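Local coordinates for protein lasso peptide isopeptidase AtxE2 (Asticcacaulis excentricus, PDB 5TXE) that hydrolyses the isopeptide bond of the lasso peptides astexin-2 and astexin-3, opening the threaded knots into linear chains, at residues His140-Arg145 / Val151-Ala156; Ser491-Arg496 / Trp586-Phe591. The protein carries 1 engineered substitution. All coordinates share one frame; numbering follows the deposited sequence.

Contact 1 (His140-Arg145 / Val151-Ala156); sequences HLAYLR and VRVWRA
An antiparallel beta hairpin pairs strand 140-147 with strand 150-157, the central two strands of a four-stranded blade of the beta-propeller domain. Leu141, Tyr143 and Arg145 each exchange two backbone hydrogen bonds with Ala156, Trp154 and Arg152, respectively; the bond from Trp154 N to Tyr143 O measures 2.9 Å. With CG anti to its N (chi1 157°) and the chain extended, Arg145 crosses the Trp154 indole and lays its guanidinium flat on the six-membered ring, planes 3° apart, with CZ 3.7 Å from the ring centroid. Asp147 and Asp103 take the charged end in salt bridges. Trp154 NE1 donates to a water 3.0 Å away that also accepts from Arg152 NH1 and donates to Arg145 O, linking both strands. Trp154 CB sits over the Tyr143 ring, 3.6 Å from Tyr143 CZ. A leucine in place of Trp154 would probably leave the Arg145 guanidinium without its flat bed and the water without one donor. At the hairpin's far end, the Arg155 guanidinium stacks on the His140 imidazole, centres 3.5 Å apart. Strands 133-134 and 163-167 flank the pair; Ala142, Leu144 and Val153 pack on strand 173-178 of the next blade, while Leu141 and Tyr143 meet Met88 of strand 83-92.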
ATOM      1  N   HIS A 140     -10.391  19.506 -21.591  1.00 41.94           N
ATOM      2  CA  HIS A 140     -11.218  18.509 -20.927  1.00 41.24           C
ATOM      3  C   HIS A 140     -10.350  17.398 -20.364  1.00 43.77           C
ATOM      4  O   HIS A 140      -9.217  17.209 -20.813  1.00 35.89           O
ATOM      5  CB  HIS A 140     -12.188  17.897 -21.900  1.00 40.23           C
ATOM      6  CG  HIS A 140     -13.204  18.864 -22.382  1.00 59.17           C
ATOM      7  ND1 HIS A 140     -12.968  19.730 -23.433  1.00 61.06           N
ATOM      8  CD2 HIS A 140     -14.443  19.151 -21.917  1.00 59.29           C
ATOM      9  CE1 HIS A 140     -14.035  20.487 -23.610  1.00 65.00           C
ATOM     10  NE2 HIS A 140     -14.945  20.152 -22.707  1.00 66.16           N
ATOM     11  N   LEU A 141     -10.892  16.721 -19.361  1.00 34.53           N
ATOM     12  CA  LEU A 141     -10.319  15.579 -18.775  1.00 32.68           C
ATOM     13  C   LEU A 141     -11.216  14.410 -19.085  1.00 29.93           C
ATOM     14  O   LEU A 141     -12.418  14.551 -19.148  1.00 32.99           O
ATOM     15  CB  LEU A 141     -10.224  15.776 -17.265  1.00 34.84           C
ATOM     16  CG  LEU A 141      -9.392  16.906 -16.694  1.00 34.40           C
ATOM     17  CD1 LEU A 141      -9.407  16.875 -15.169  1.00 35.19           C
ATOM     18  CD2 LEU A 141      -7.966  16.756 -17.159  1.00 34.56           C
ATOM     19  N   ALA A 142     -10.611  13.243 -19.276  1.00 30.42           N
ATOM     20  CA  ALA A 142     -11.318  11.958 -19.268  1.00 28.52           C
ATOM     21  C   ALA A 142     -10.669  11.063 -18.193  1.00 31.64           C
ATOM     22  O   ALA A 142      -9.453  11.108 -18.000  1.00 26.21           O
ATOM     23  CB  ALA A 142     -11.222  11.279 -20.595  1.00 28.98           C
ATOM     24  N   TYR A 143     -11.491  10.272 -17.502  1.00 32.56           N
ATOM     25  CA  TYR A 143     -11.024   9.493 -16.355  1.00 30.20           C
ATOM     26  C   TYR A 143     -12.089   8.492 -16.028  1.00 31.91           C
ATOM     27  O   TYR A 143     -13.261   8.648 -16.423  1.00 30.00           O
ATOM     28  CB  TYR A 143     -10.748  10.387 -15.150  1.00 32.30           C
ATOM     29  CG  TYR A 143     -11.925  11.241 -14.729  1.00 35.70           C
ATOM     30  CD1 TYR A 143     -12.165  12.443 -15.349  1.00 37.60           C
ATOM     31  CD2 TYR A 143     -12.817  10.842 -13.719  1.00 37.93           C
ATOM     32  CE1 TYR A 143     -13.245  13.234 -15.000  1.00 40.00           C
ATOM     33  CE2 TYR A 143     -13.925  11.628 -13.386  1.00 37.16           C
ATOM     34  CZ  TYR A 143     -14.127  12.819 -14.040  1.00 38.22           C
ATOM     35  OH  TYR A 143     -15.175  13.643 -13.774  1.00 39.86           O
ATOM     36  N   LEU A 144     -11.688   7.433 -15.339  1.00 28.10           N
ATOM     37  CA  LEU A 144     -12.621   6.422 -14.854  1.00 27.25           C
ATOM     38  C   LEU A 144     -13.314   6.847 -13.552  1.00 24.52           C
ATOM     39  O   LEU A 144     -12.722   7.533 -12.728  1.00 25.05           O
ATOM     40  CB  LEU A 144     -11.875   5.114 -14.573  1.00 27.56           C
ATOM     41  CG  LEU A 144     -11.043   4.565 -15.734  1.00 26.96           C
ATOM     42  CD1 LEU A 144     -10.360   3.293 -15.273  1.00 27.08           C
ATOM     43  CD2 LEU A 144     -11.918   4.318 -16.934  1.00 26.53           C
ATOM     44  N   ARG A 145     -14.565   6.448 -13.406  1.00 26.13           N
ATOM     45  CA  ARG A 145     -15.348   6.743 -12.220  1.00 25.44           C
ATOM     46  C   ARG A 145     -16.485   5.787 -12.125  1.00 24.42           C
ATOM     47  O   ARG A 145     -17.150   5.467 -13.120  1.00 25.23           O
ATOM     48  CB  ARG A 145     -15.856   8.179 -12.255  1.00 29.90           C
ATOM     49  CG  ARG A 145     -17.090   8.404 -11.402  1.00 30.97           C
ATOM     50  CD  ARG A 145     -17.523   9.859 -11.279  1.00 29.12           C
ATOM     51  NE  ARG A 145     -18.835   9.922 -10.639  1.00 28.35           N
ATOM     52  CZ  ARG A 145     -19.430  11.042 -10.203  1.00 30.19           C
ATOM     53  NH1 ARG A 145     -18.911  12.258 -10.428  1.00 28.19           N
ATOM     54  NH2 ARG A 145     -20.595  10.920  -9.579  1.00 27.75           N
ATOM     55  N   VAL A 151     -18.091   0.959 -13.628  1.00 26.22           N
ATOM     56  CA  VAL A 151     -17.056   1.926 -14.005  1.00 24.65           C
ATOM     57  C   VAL A 151     -17.277   2.464 -15.441  1.00 26.21           C
ATOM     58  O   VAL A 151     -17.278   1.729 -16.436  1.00 23.66           O
ATOM     59  CB  VAL A 151     -15.678   1.283 -13.963  1.00 24.54           C
ATOM     60  CG1 VAL A 151     -14.615   2.309 -14.307  1.00 26.88           C
ATOM     61  CG2 VAL A 151     -15.424   0.733 -12.559  1.00 24.94           C
ATOM     62  N   ARG A 152     -17.408   3.758 -15.510  1.00 26.84           N
ATOM     63  CA  ARG A 152     -17.636   4.454 -16.784  1.00 29.43           C
ATOM     64  C   ARG A 152     -16.488   5.435 -17.027  1.00 27.28           C
ATOM     65  O   ARG A 152     -15.735   5.764 -16.100  1.00 28.93           O
ATOM     66  CB  ARG A 152     -18.899   5.274 -16.661  1.00 26.65           C
ATOM     67  CG  ARG A 152     -20.153   4.446 -16.407  1.00 29.73           C
ATOM     68  CD  ARG A 152     -21.411   5.338 -16.314  1.00 27.97           C
ATOM     69  NE  ARG A 152     -22.574   4.523 -16.013  1.00 27.93           N
ATOM     70  CZ  ARG A 152     -22.850   3.991 -14.823  1.00 27.67           C
ATOM     71  NH1 ARG A 152     -22.070   4.163 -13.765  1.00 27.14           N
ATOM     72  NH2 ARG A 152     -23.899   3.231 -14.717  1.00 31.34           N
ATOM     73  N   VAL A 153     -16.399   5.950 -18.242  1.00 27.44           N
ATOM     74  CA  VAL A 153     -15.528   7.095 -18.515  1.00 28.38           C
ATOM     75  C   VAL A 153     -16.349   8.373 -18.380  1.00 28.43           C
ATOM     76  O   VAL A 153     -17.436   8.494 -18.973  1.00 25.53           O
ATOM     77  CB  VAL A 153     -14.922   7.044 -19.917  1.00 29.43           C
ATOM     78  CG1 VAL A 153     -14.072   8.267 -20.119  1.00 30.81           C
ATOM     79  CG2 VAL A 153     -14.088   5.786 -20.085  1.00 31.37           C
ATOM     80  N   TRP A 154     -15.819   9.305 -17.618  1.00 26.81           N
ATOM     81  CA  TRP A 154     -16.411  10.576 -17.479  1.00 31.71           C
ATOM     82  C   TRP A 154     -15.516  11.599 -18.179  1.00 32.19           C
ATOM     83  O   TRP A 154     -14.320  11.407 -18.306  1.00 30.75           O
ATOM     84  CB  TRP A 154     -16.588  10.975 -15.995  1.00 30.78           C
ATOM     85  CG  TRP A 154     -17.766  10.281 -15.298  1.00 30.95           C
ATOM     86  CD1 TRP A 154     -17.971   8.956 -15.219  1.00 31.34           C
ATOM     87  CD2 TRP A 154     -18.851  10.898 -14.615  1.00 29.48           C
ATOM     88  NE1 TRP A 154     -19.133   8.695 -14.539  1.00 31.97           N
ATOM     89  CE2 TRP A 154     -19.683   9.873 -14.139  1.00 31.66           C
ATOM     90  CE3 TRP A 154     -19.200  12.233 -14.346  1.00 33.84           C
ATOM     91  CZ2 TRP A 154     -20.838  10.118 -13.392  1.00 31.46           C
ATOM     92  CZ3 TRP A 154     -20.378  12.480 -13.634  1.00 33.14           C
ATOM     93  CH2 TRP A 154     -21.188  11.424 -13.186  1.00 30.74           C
ATOM     94  N   ARG A 155     -16.146  12.692 -18.589  1.00 33.00           N
ATOM     95  CA  ARG A 155     -15.500  13.831 -19.221  1.00 34.95           C
ATOM     96  C   ARG A 155     -15.816  15.076 -18.464  1.00 29.16           C
ATOM     97  O   ARG A 155     -16.964  15.345 -18.201  1.00 34.22           O
ATOM     98  CB  ARG A 155     -16.034  13.954 -20.628  1.00 39.54           C
ATOM     99  CG  ARG A 155     -15.511  15.164 -21.379  1.00 46.08           C
ATOM    100  CD  ARG A 155     -16.093  15.082 -22.760  1.00 53.04           C
ATOM    101  NE  ARG A 155     -15.683  16.213 -23.556  1.00 67.08           N
ATOM    102  CZ  ARG A 155     -16.401  17.316 -23.692  1.00 76.07           C
ATOM    103  NH1 ARG A 155     -17.582  17.423 -23.080  1.00 76.32           N
ATOM    104  NH2 ARG A 155     -15.931  18.316 -24.438  1.00 71.67           N
ATOM    105  N   ALA A 156     -14.817  15.825 -18.078  1.00 31.05           N
ATOM    106  CA  ALA A 156     -15.013  17.024 -17.289  1.00 32.76           C
ATOM    107  C   ALA A 156     -14.412  18.262 -17.995  1.00 41.28           C
ATOM    108  O   ALA A 156     -13.326  18.190 -18.548  1.00 49.55           O
ATOM    109  CB  ALA A 156     -14.367  16.882 -15.926  1.00 27.66           C
TER
HETATM  110  O   HOH W   1     -19.848   6.029 -13.297  1.00 23.71           O

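Contact 2 (Ser491-Arg496 / Trp586-Phe591); sequences SNWRNR and WAATSF
Trp493 reaches across with its indole so that the methyl CG2 of Thr589 sits over one face of the six-membered ring, a CH-pi contact 3.9 Å from the centroid and 20° off the ring normal. The setting is the alpha/beta-hydrolase domain of the prolyl oligopeptidase family, where Trp493 occupies the N-cap position of helix 494-512 and its partners lie in the loop leading into helix 591-594. With CG anti to the carbonyl carbon (chi1 -65°), the indole extends from the helix start to the loop. Ala588 adds its CB near the pyrrole part of the ring, 3.7 Å from Trp493 CD1. Beyond these partners, Phe585 stacks its ring with Trp493 and its carbonyl accepts from NE1, which gives the indole a polar tie as well as apolar contacts and probably limits its freedom to turn.

The loop side has its own turn: Trp586 O accepts from both Thr589 N and Ser590 N, at 3.0 and 2.9 Å, which probably helps keep Ala588 and Thr589 facing the indole. Thr589 divides its two branches, OG1 donating to the carbonyl of Thr553 while the methyl meets the ring; Phe535 of helix 528-539 packs against the same residue. Thr589 CG2 lies closest to Trp493 CZ2 and Trp493 CH2, 3.7 Å from each.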
ATOM      1  N   SER A 491      12.246 -20.779   4.405  1.00 38.04           N
ATOM      2  CA  SER A 491      12.864 -22.006   4.829  1.00 38.98           C
ATOM      3  C   SER A 491      13.178 -21.884   6.294  1.00 39.07           C
ATOM      4  O   SER A 491      13.953 -21.008   6.717  1.00 36.54           O
ATOM      5  CB  SER A 491      14.158 -22.255   4.062  1.00 39.95           C
ATOM      6  OG  SER A 491      14.848 -23.267   4.736  1.00 46.48           O
ATOM      7  N   ASN A 492      12.550 -22.732   7.097  1.00 37.48           N
ATOM      8  CA  ASN A 492      12.764 -22.700   8.556  1.00 39.03           C
ATOM      9  C   ASN A 492      12.405 -21.357   9.191  1.00 35.54           C
ATOM     10  O   ASN A 492      12.936 -20.976  10.258  1.00 31.87           O
ATOM     11  CB  ASN A 492      14.214 -23.110   8.876  1.00 45.07           C
ATOM     12  CG  ASN A 492      14.457 -24.577   8.571  1.00 51.65           C
ATOM     13  OD1 ASN A 492      13.748 -25.442   9.076  1.00 51.82           O
ATOM     14  ND2 ASN A 492      15.392 -24.852   7.660  1.00 51.80           N
ATOM     15  N   TRP A 493      11.537 -20.622   8.494  1.00 31.75           N
ATOM     16  CA  TRP A 493      11.144 -19.313   8.925  1.00 33.20           C
ATOM     17  C   TRP A 493      12.342 -18.379   9.200  1.00 33.70           C
ATOM     18  O   TRP A 493      12.296 -17.537  10.070  1.00 36.21           O
ATOM     19  CB  TRP A 493      10.284 -19.439  10.181  1.00 35.63           C
ATOM     20  CG  TRP A 493       8.949 -20.164   9.930  1.00 41.23           C
ATOM     21  CD1 TRP A 493       8.637 -21.475  10.221  1.00 42.80           C
ATOM     22  CD2 TRP A 493       7.776 -19.602   9.342  1.00 36.28           C
ATOM     23  NE1 TRP A 493       7.339 -21.733   9.878  1.00 39.87           N
ATOM     24  CE2 TRP A 493       6.801 -20.605   9.317  1.00 37.91           C
ATOM     25  CE3 TRP A 493       7.457 -18.342   8.859  1.00 37.42           C
ATOM     26  CZ2 TRP A 493       5.542 -20.381   8.829  1.00 37.69           C
ATOM     27  CZ3 TRP A 493       6.196 -18.121   8.358  1.00 39.34           C
ATOM     28  CH2 TRP A 493       5.258 -19.131   8.361  1.00 39.01           C
ATOM     29  N   ARG A 494      13.399 -18.509   8.420  1.00 39.06           N
ATOM     30  CA  ARG A 494      14.631 -17.751   8.679  1.00 41.12           C
ATOM     31  C   ARG A 494      14.364 -16.255   8.666  1.00 33.22           C
ATOM     32  O   ARG A 494      14.730 -15.575   9.591  1.00 28.73           O
ATOM     33  CB  ARG A 494      15.763 -18.152   7.680  1.00 52.31           C
ATOM     34  CG  ARG A 494      16.479 -19.479   8.046  1.00 72.37           C
ATOM     35  CD  ARG A 494      17.398 -20.083   6.933  1.00 85.66           C
ATOM     36  NE  ARG A 494      18.535 -19.170   6.701  1.00100.87           N
ATOM     37  CZ  ARG A 494      19.762 -19.516   6.296  1.00 98.40           C
ATOM     38  NH1 ARG A 494      20.096 -20.776   6.051  1.00 97.75           N
ATOM     39  NH2 ARG A 494      20.675 -18.569   6.145  1.00 98.72           N
ATOM     40  N   ASN A 495      13.654 -15.735   7.653  1.00 31.54           N
ATOM     41  CA  ASN A 495      13.407 -14.308   7.645  1.00 30.06           C
ATOM     42  C   ASN A 495      12.444 -13.839   8.742  1.00 30.43           C
ATOM     43  O   ASN A 495      12.575 -12.728   9.240  1.00 30.36           O
ATOM     44  CB  ASN A 495      12.935 -13.798   6.278  1.00 33.46           C
ATOM     45  CG  ASN A 495      13.056 -12.269   6.170  1.00 34.09           C
ATOM     46  OD1 ASN A 495      14.067 -11.692   6.577  1.00 36.67           O
ATOM     47  ND2 ASN A 495      12.034 -11.626   5.658  1.00 33.44           N
ATOM     48  N   ARG A 496      11.497 -14.674   9.138  1.00 26.93           N
ATOM     49  CA  ARG A 496      10.620 -14.265  10.168  1.00 28.41           C
ATOM     50  C   ARG A 496      11.371 -14.092  11.430  1.00 27.72           C
ATOM     51  O   ARG A 496      11.061 -13.182  12.225  1.00 29.01           O
ATOM     52  CB  ARG A 496       9.539 -15.318  10.407  1.00 33.78           C
ATOM     53  CG  ARG A 496       8.192 -14.727  10.645  1.00 36.95           C
ATOM     54  CD  ARG A 496       7.745 -14.342   9.259  1.00 37.55           C
ATOM     55  NE  ARG A 496       7.191 -13.071   9.202  1.00 37.09           N
ATOM     56  CZ  ARG A 496       6.744 -12.519   8.093  1.00 36.67           C
ATOM     57  NH1 ARG A 496       6.793 -13.157   6.948  1.00 38.09           N
ATOM     58  NH2 ARG A 496       6.204 -11.327   8.161  1.00 39.52           N
ATOM     59  N   TRP A 586       4.298 -25.637  10.176  1.00 27.11           N
ATOM     60  CA  TRP A 586       3.243 -24.883  10.835  1.00 24.05           C
ATOM     61  C   TRP A 586       3.397 -24.742  12.353  1.00 25.01           C
ATOM     62  O   TRP A 586       2.757 -23.897  12.977  1.00 26.12           O
ATOM     63  CB  TRP A 586       1.897 -25.539  10.457  1.00 27.79           C
ATOM     64  CG  TRP A 586       1.627 -25.481   8.948  1.00 29.63           C
ATOM     65  CD1 TRP A 586       1.541 -26.545   8.054  1.00 26.79           C
ATOM     66  CD2 TRP A 586       1.474 -24.290   8.174  1.00 27.41           C
ATOM     67  NE1 TRP A 586       1.351 -26.056   6.775  1.00 25.76           N
ATOM     68  CE2 TRP A 586       1.284 -24.684   6.826  1.00 27.83           C
ATOM     69  CE3 TRP A 586       1.468 -22.939   8.492  1.00 29.31           C
ATOM     70  CZ2 TRP A 586       1.099 -23.764   5.811  1.00 25.75           C
ATOM     71  CZ3 TRP A 586       1.281 -22.022   7.497  1.00 30.54           C
ATOM     72  CH2 TRP A 586       1.107 -22.436   6.154  1.00 27.95           C
ATOM     73  N   ALA A 587       4.246 -25.542  12.979  1.00 26.14           N
ATOM     74  CA  ALA A 587       4.404 -25.488  14.440  1.00 27.17           C
ATOM     75  C   ALA A 587       4.892 -24.152  14.954  1.00 27.23           C
ATOM     76  O   ALA A 587       4.620 -23.768  16.104  1.00 31.59           O
ATOM     77  CB  ALA A 587       5.397 -26.557  14.863  1.00 29.01           C
ATOM     78  N   ALA A 588       5.582 -23.404  14.105  1.00 27.90           N
ATOM     79  CA  ALA A 588       6.075 -22.092  14.531  1.00 28.15           C
ATOM     80  C   ALA A 588       5.031 -21.006  14.509  1.00 30.92           C
ATOM     81  O   ALA A 588       5.282 -19.926  15.046  1.00 27.52           O
ATOM     82  CB  ALA A 588       7.205 -21.684  13.601  1.00 30.87           C
ATOM     83  N   THR A 589       3.890 -21.243  13.836  1.00 28.85           N
ATOM     84  CA  THR A 589       2.880 -20.176  13.662  1.00 30.15           C
ATOM     85  C   THR A 589       1.397 -20.541  13.894  1.00 29.78           C
ATOM     86  O   THR A 589       0.620 -19.639  14.101  1.00 30.66           O
ATOM     87  CB  THR A 589       2.903 -19.575  12.246  1.00 31.36           C
ATOM     88  OG1 THR A 589       2.631 -20.610  11.288  1.00 33.17           O
ATOM     89  CG2 THR A 589       4.241 -18.921  11.922  1.00 32.75           C
ATOM     90  N   SER A 590       1.027 -21.819  13.882  1.00 28.54           N
ATOM     91  CA  SER A 590      -0.364 -22.215  13.980  1.00 29.52           C
ATOM     92  C   SER A 590      -0.891 -21.979  15.375  1.00 31.25           C
ATOM     93  O   SER A 590      -0.311 -22.466  16.357  1.00 28.73           O
ATOM     94  CB  SER A 590      -0.583 -23.664  13.596  1.00 29.75           C
ATOM     95  OG  SER A 590      -1.810 -24.106  14.159  1.00 35.15           O
ATOM     96  N   PHE A 591      -1.989 -21.225  15.460  1.00 27.47           N
ATOM     97  CA  PHE A 591      -2.668 -21.062  16.741  1.00 29.75           C
ATOM     98  C   PHE A 591      -3.447 -22.301  17.183  1.00 29.33           C
ATOM     99  O   PHE A 591      -3.700 -22.486  18.377  1.00 31.95           O
ATOM    100  CB  PHE A 591      -3.601 -19.845  16.737  1.00 31.99           C
ATOM    101  CG  PHE A 591      -2.896 -18.520  16.776  1.00 31.90           C
ATOM    102  CD1 PHE A 591      -1.535 -18.416  16.965  1.00 35.12           C
ATOM    103  CD2 PHE A 591      -3.620 -17.370  16.633  1.00 33.92           C
ATOM    104  CE1 PHE A 591      -0.930 -17.166  17.036  1.00 34.66           C
ATOM    105  CE2 PHE A 591      -3.024 -16.129  16.656  1.00 32.10           C
ATOM    106  CZ  PHE A 591      -1.681 -16.017  16.865  1.00 32.48           C
TER

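Contact 1 and contact 2 lie on opposite sides of the chain's centre, their centres about 47 Å apart and their nearest atoms about 32 Å apart, so neither touches the other. They come in series: the hairpin of 140-145 and 151-156 closes long before 491-496 begins. No sheet is shared. Contact 1 joins neighbouring strands within one propeller blade, whereas contact 2 bridges 89 intervening residues between the start of helix 494-512 and a loop of the hydrolase domain. Each therefore ties together parts of a single domain rather than spanning the two, and both lie away from the catalytic and substrate-binding residues, the nucleophile position being engineered to Ala527.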